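Local structure of tyrosyl-tRNA synthetase (Pyrococcus horikoshii, 2CYC) at residues Asp175-Gly180 with Gln202-His207; Ser122-Leu125 with Asp129-Gln132. The protein attaches tyrosine to tRNA(Tyr) as a homodimeric class I ligase, probably activating the amino acid with ATP to Tyr-AMP before transferring it to the acceptor end. All blocks are in the same frame, centred on the assembly; numbering follows the deposited sequence.

Contact 1 of 2, residues Asp175-Gly180 with Gln202-His207; sequences DIFYQG and QKLRYH. With TYR (tyrosine), chain C.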
# COMPACT_ATOMS: atom_id res chain seq x y z
N ASP A 175 3.48 11.24 4.17
CA ASP A 175 2.92 12.55 4.45
C ASP A 175 4.02 13.51 4.86
O ASP A 175 3.97 14.71 4.55
CB ASP A 175 1.90 12.49 5.60
CG ASP A 175 0.67 11.69 5.25
OD1 ASP A 175 0.36 11.56 4.05
OD2 ASP A 175 0.00 11.22 6.18
N ILE A 176 5.01 12.99 5.58
CA ILE A 176 6.11 13.82 6.04
C ILE A 176 6.98 14.31 4.89
O ILE A 176 7.21 15.51 4.73
CB ILE A 176 6.99 13.04 7.07
CG1 ILE A 176 6.22 12.89 8.39
CG2 ILE A 176 8.32 13.77 7.28
CD1 ILE A 176 6.85 11.93 9.39
N PHE A 177 7.44 13.38 4.07
CA PHE A 177 8.32 13.75 2.97
C PHE A 177 7.65 14.51 1.85
O PHE A 177 8.24 15.43 1.29
CB PHE A 177 9.04 12.51 2.46
CG PHE A 177 9.97 11.93 3.48
CD1 PHE A 177 11.19 12.55 3.75
CD2 PHE A 177 9.59 10.85 4.26
CE1 PHE A 177 12.02 12.10 4.79
CE2 PHE A 177 10.40 10.39 5.30
CZ PHE A 177 11.62 11.02 5.57
N TYR A 178 6.40 14.17 1.55
CA TYR A 178 5.69 14.86 0.49
C TYR A 178 5.47 16.34 0.79
O TYR A 178 5.51 17.17 -0.12
CB TYR A 178 4.33 14.20 0.23
CG TYR A 178 3.72 14.67 -1.06
CD1 TYR A 178 4.14 14.15 -2.28
CD2 TYR A 178 2.72 15.64 -1.07
CE1 TYR A 178 3.59 14.58 -3.48
CE2 TYR A 178 2.16 16.08 -2.25
CZ TYR A 178 2.59 15.54 -3.45
OH TYR A 178 2.01 15.94 -4.62
N GLN A 179 5.23 16.68 2.05
CA GLN A 179 5.02 18.07 2.44
C GLN A 179 6.33 18.78 2.83
O GLN A 179 6.30 19.93 3.25
CB GLN A 179 4.03 18.14 3.62
CG GLN A 179 2.71 17.41 3.38
CD GLN A 179 1.79 17.45 4.59
OE1 GLN A 179 1.02 18.40 4.78
NE2 GLN A 179 1.88 16.43 5.43
N GLY A 180 7.45 18.08 2.69
CA GLY A 180 8.75 18.65 3.04
C GLY A 180 8.89 18.93 4.53
O GLY A 180 9.57 19.87 4.93
N GLN A 202 17.26 9.54 3.87
CA GLN A 202 18.30 9.70 2.88
C GLN A 202 18.29 8.69 1.75
O GLN A 202 19.11 8.77 0.84
CB GLN A 202 19.65 9.74 3.59
CG GLN A 202 19.75 10.92 4.55
CD GLN A 202 21.10 11.03 5.24
OE1 GLN A 202 21.62 12.13 5.41
NE2 GLN A 202 21.65 9.90 5.64
N LYS A 203 17.36 7.74 1.80
CA LYS A 203 17.25 6.73 0.76
C LYS A 203 16.16 7.07 -0.26
O LYS A 203 16.06 6.42 -1.30
CB LYS A 203 16.93 5.37 1.37
CG LYS A 203 17.87 4.95 2.48
CD LYS A 203 17.49 3.58 3.01
CE LYS A 203 18.35 3.19 4.20
NZ LYS A 203 18.02 1.82 4.65
N LEU A 204 15.34 8.07 0.06
CA LEU A 204 14.23 8.48 -0.81
C LEU A 204 14.65 9.10 -2.14
O LEU A 204 15.56 9.93 -2.20
CB LEU A 204 13.32 9.46 -0.05
CG LEU A 204 12.13 8.81 0.65
CD1 LEU A 204 12.51 7.51 1.32
CD2 LEU A 204 11.55 9.79 1.63
N ARG A 205 13.96 8.70 -3.20
CA ARG A 205 14.28 9.20 -4.53
C ARG A 205 13.40 10.34 -5.02
O ARG A 205 13.88 11.25 -5.68
CB ARG A 205 14.23 8.07 -5.56
CG ARG A 205 14.93 8.43 -6.85
CD ARG A 205 14.50 7.56 -8.02
NE ARG A 205 15.52 7.48 -9.06
CZ ARG A 205 16.68 6.84 -8.92
NH1 ARG A 205 16.96 6.21 -7.79
NH2 ARG A 205 17.55 6.82 -9.92
N TYR A 206 12.11 10.31 -4.70
CA TYR A 206 11.22 11.35 -5.20
C TYR A 206 10.94 12.50 -4.25
O TYR A 206 10.82 13.65 -4.69
CB TYR A 206 9.91 10.72 -5.67
CG TYR A 206 10.15 9.61 -6.67
CD1 TYR A 206 10.22 8.29 -6.26
CD2 TYR A 206 10.38 9.90 -8.02
CE1 TYR A 206 10.51 7.27 -7.16
CE2 TYR A 206 10.67 8.88 -8.93
CZ TYR A 206 10.74 7.57 -8.49
OH TYR A 206 11.03 6.57 -9.38
N HIS A 207 10.84 12.21 -2.96
CA HIS A 207 10.61 13.29 -2.03
C HIS A 207 11.57 13.40 -0.85
O HIS A 207 11.16 13.55 0.30
CB HIS A 207 9.15 13.29 -1.54
CG HIS A 207 8.18 13.68 -2.61
ND1 HIS A 207 7.63 12.77 -3.48
CD2 HIS A 207 7.75 14.90 -3.00
CE1 HIS A 207 6.90 13.42 -4.38
NE2 HIS A 207 6.95 14.71 -4.11
N TYR C . -1.66 8.33 13.31
CA TYR C . -2.10 9.64 13.88
C TYR C . -3.05 9.42 15.06
O TYR C . -3.46 8.26 15.28
CB TYR C . -2.79 10.49 12.80
CG TYR C . -1.88 10.88 11.66
CD1 TYR C . -0.75 11.66 11.89
CD2 TYR C . -2.15 10.48 10.35
CE1 TYR C . 0.11 12.03 10.83
CE2 TYR C . -1.31 10.84 9.30
CZ TYR C . -0.19 11.61 9.54
OH TYR C . 0.64 11.96 8.49
OXT TYR C . -3.37 10.41 15.75

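Contact 2 of 2, residues Ser122-Leu125 with Asp129-Gln132; sequences SEIL and DYWQ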
# COMPACT_ATOMS: atom_id res chain seq x y z
N SER A 122 -6.53 14.51 1.95
CA SER A 122 -6.90 14.21 0.57
C SER A 122 -6.34 15.22 -0.44
O SER A 122 -6.23 14.90 -1.63
CB SER A 122 -8.43 14.08 0.44
OG SER A 122 -9.09 15.19 1.02
N GLU A 123 -5.99 16.42 0.02
CA GLU A 123 -5.41 17.42 -0.87
C GLU A 123 -4.13 16.85 -1.48
O GLU A 123 -3.83 17.12 -2.65
CB GLU A 123 -5.07 18.71 -0.10
CG GLU A 123 -6.26 19.42 0.57
CD GLU A 123 -5.84 20.67 1.36
OE1 GLU A 123 -6.61 21.12 2.25
OE2 GLU A 123 -4.74 21.20 1.09
N ILE A 124 -3.37 16.08 -0.71
CA ILE A 124 -2.16 15.49 -1.27
C ILE A 124 -2.38 14.04 -1.69
O ILE A 124 -1.75 13.58 -2.64
CB ILE A 124 -0.94 15.56 -0.29
CG1 ILE A 124 -1.17 14.66 0.93
CG2 ILE A 124 -0.70 17.01 0.15
CD1 ILE A 124 0.05 14.59 1.88
N LEU A 125 -3.26 13.32 -1.01
CA LEU A 125 -3.49 11.91 -1.36
C LEU A 125 -4.13 11.74 -2.75
O LEU A 125 -4.02 10.68 -3.37
CB LEU A 125 -4.36 11.22 -0.30
CG LEU A 125 -3.92 11.43 1.16
CD1 LEU A 125 -4.89 10.73 2.11
CD2 LEU A 125 -2.51 10.90 1.34
N ASP A 129 1.74 11.25 -7.60
CA ASP A 129 3.17 11.35 -7.30
C ASP A 129 3.40 11.18 -5.79
O ASP A 129 4.49 10.83 -5.35
CB ASP A 129 3.74 12.68 -7.82
CG ASP A 129 3.13 13.89 -7.18
OD1 ASP A 129 1.99 13.80 -6.67
OD2 ASP A 129 3.78 14.96 -7.19
N TYR A 130 2.35 11.42 -5.01
CA TYR A 130 2.41 11.22 -3.57
C TYR A 130 2.51 9.70 -3.36
O TYR A 130 3.34 9.21 -2.58
CB TYR A 130 1.13 11.73 -2.90
CG TYR A 130 0.91 11.16 -1.51
CD1 TYR A 130 1.46 11.78 -0.39
CD2 TYR A 130 0.18 9.98 -1.33
CE1 TYR A 130 1.28 11.24 0.89
CE2 TYR A 130 0.01 9.43 -0.06
CZ TYR A 130 0.56 10.07 1.04
OH TYR A 130 0.36 9.54 2.30
N TRP A 131 1.67 8.96 -4.07
CA TRP A 131 1.66 7.50 -3.95
C TRP A 131 2.93 6.85 -4.48
O TRP A 131 3.32 5.76 -4.03
CB TRP A 131 0.40 6.93 -4.61
CG TRP A 131 -0.81 7.29 -3.79
CD1 TRP A 131 -1.61 8.39 -3.94
CD2 TRP A 131 -1.24 6.65 -2.59
NE1 TRP A 131 -2.51 8.48 -2.89
CE2 TRP A 131 -2.30 7.42 -2.05
CE3 TRP A 131 -0.84 5.49 -1.91
CZ2 TRP A 131 -2.95 7.07 -0.86
CZ3 TRP A 131 -1.49 5.15 -0.73
CH2 TRP A 131 -2.53 5.93 -0.22
N GLN A 132 3.59 7.52 -5.42
CA GLN A 132 4.82 6.96 -5.94
C GLN A 132 5.82 6.98 -4.78
O GLN A 132 6.66 6.09 -4.64
CB GLN A 132 5.33 7.80 -7.10
CG GLN A 132 6.68 7.32 -7.66
CD GLN A 132 7.06 8.01 -8.95
OE1 GLN A 132 6.87 9.22 -9.10
NE2 GLN A 132 7.62 7.26 -9.89

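Contact 1 of 2, residues Asp175-Gly180 with Gln202-His207
Over one face of the F177 ring sits the L204 methyl CD2, 3.4 Å from the ring centroid and 20° off the normal, a CH-pi contact. The H207 imidazole has Y178 CD1 over one face, near its rim, with NE2 3.4 Å from Y178 CD1. The two planes are inclined at 49°, an oblique aromatic pair with centroids 4.7 Å apart. Y178 reaches this place because its CG stands anti to the backbone N (chi1 -167°), swinging the ring alongside H207. T133 OG1 holds H207 ND1, while D129 OD1 takes the Y178 hydroxyl. An alanine here takes away the imidazole, and the Y178 ring would probably lose its neighbour along one side while T133 OG1 is left without its ND1 partner. Carbonyl O of H207 lies 3.2 Å from F177 CB, a packing contact. The helix then closes: G180 N bonds to F177 O at 3.1 Å in a Schellman motif, and Q179 NE2 reaches D175 O at 2.8 Å from above the carbonyl plane. One turn back, D175 OD2 accepts the phenol OH of the bound tyrosine at 2.5 Å. The loop before strand 209-211 thus packs against the C-terminal end of helix 164-178, which carries part of the tyrosine pocket of this class I catalytic domain.

Contact 2 of 2, residues Ser122-Leu125 with Asp129-Gln132
L125 and Y130 bring the backbones nearest, with CA atoms 6.3 Å apart, where the single turn of helix 122-125 hands over to helix 128-138. The close spacing sets I124 O 3.4 Å from Y130 CB and leaves L125 O facing the second helix. That carbonyl takes the indole NH: W131 NE1 to L125 O is 2.7 Å, with an angle of 150° at the hydrogen. The nitrogen lies in the carbonyl plane on a lone pair, and the oxygen sits in the plane of the indole, so the bond should help fix the rotation of that ring. With CG anti to the backbone N (chi1 161°), the Y130 side chain extends toward 122-125, and its ring lies against I124 and L125. L125 CD2 covers one face of that ring, though the modelled approach is too short to trust in detail. I124 comes in obliquely, CD1 3.7 Å from Y130 CE1. Y130 CE2 in turn stands 3.7 Å above the plane of the W131 ring, over its centre. W131 also stacks on W131 of the second subunit, and the Y130 hydroxyl is hydrogen-bonded with D175 OD1 and the backbone O of M171. The chemistry is therefore mostly apolar, with one indole-to-carbonyl bond tying the helices together; it is consistent with Y130 being a second-shell residue that helps position the D175 carboxylate, beside a tryptophan of the dimer interface.

Overall arrangement
Contact 2 is the more buried of the two; contact 1 is partly buried. They share no segment, but helix 128-138 serves both, carrying one side of 122-125/129-132 and supplying T133 to contact 1. Two probable hydrogen bonds bridge them, D175 with Y130 and Y178 with D129, while the Y178 and Y130 rings meet edge-to-face. Their chemistry differs accordingly. Contact 1 joins its segments by packing of rings, a methyl and a carbonyl oxygen, and its helix segment also carries D175, which binds the tyrosine; contact 2 adds an indole-to-carbonyl bond and stands one shell back. Both reach the second subunit, contact 2 by W131 stacked on its counterpart, contact 1 by Y206 packing on L87 of that subunit.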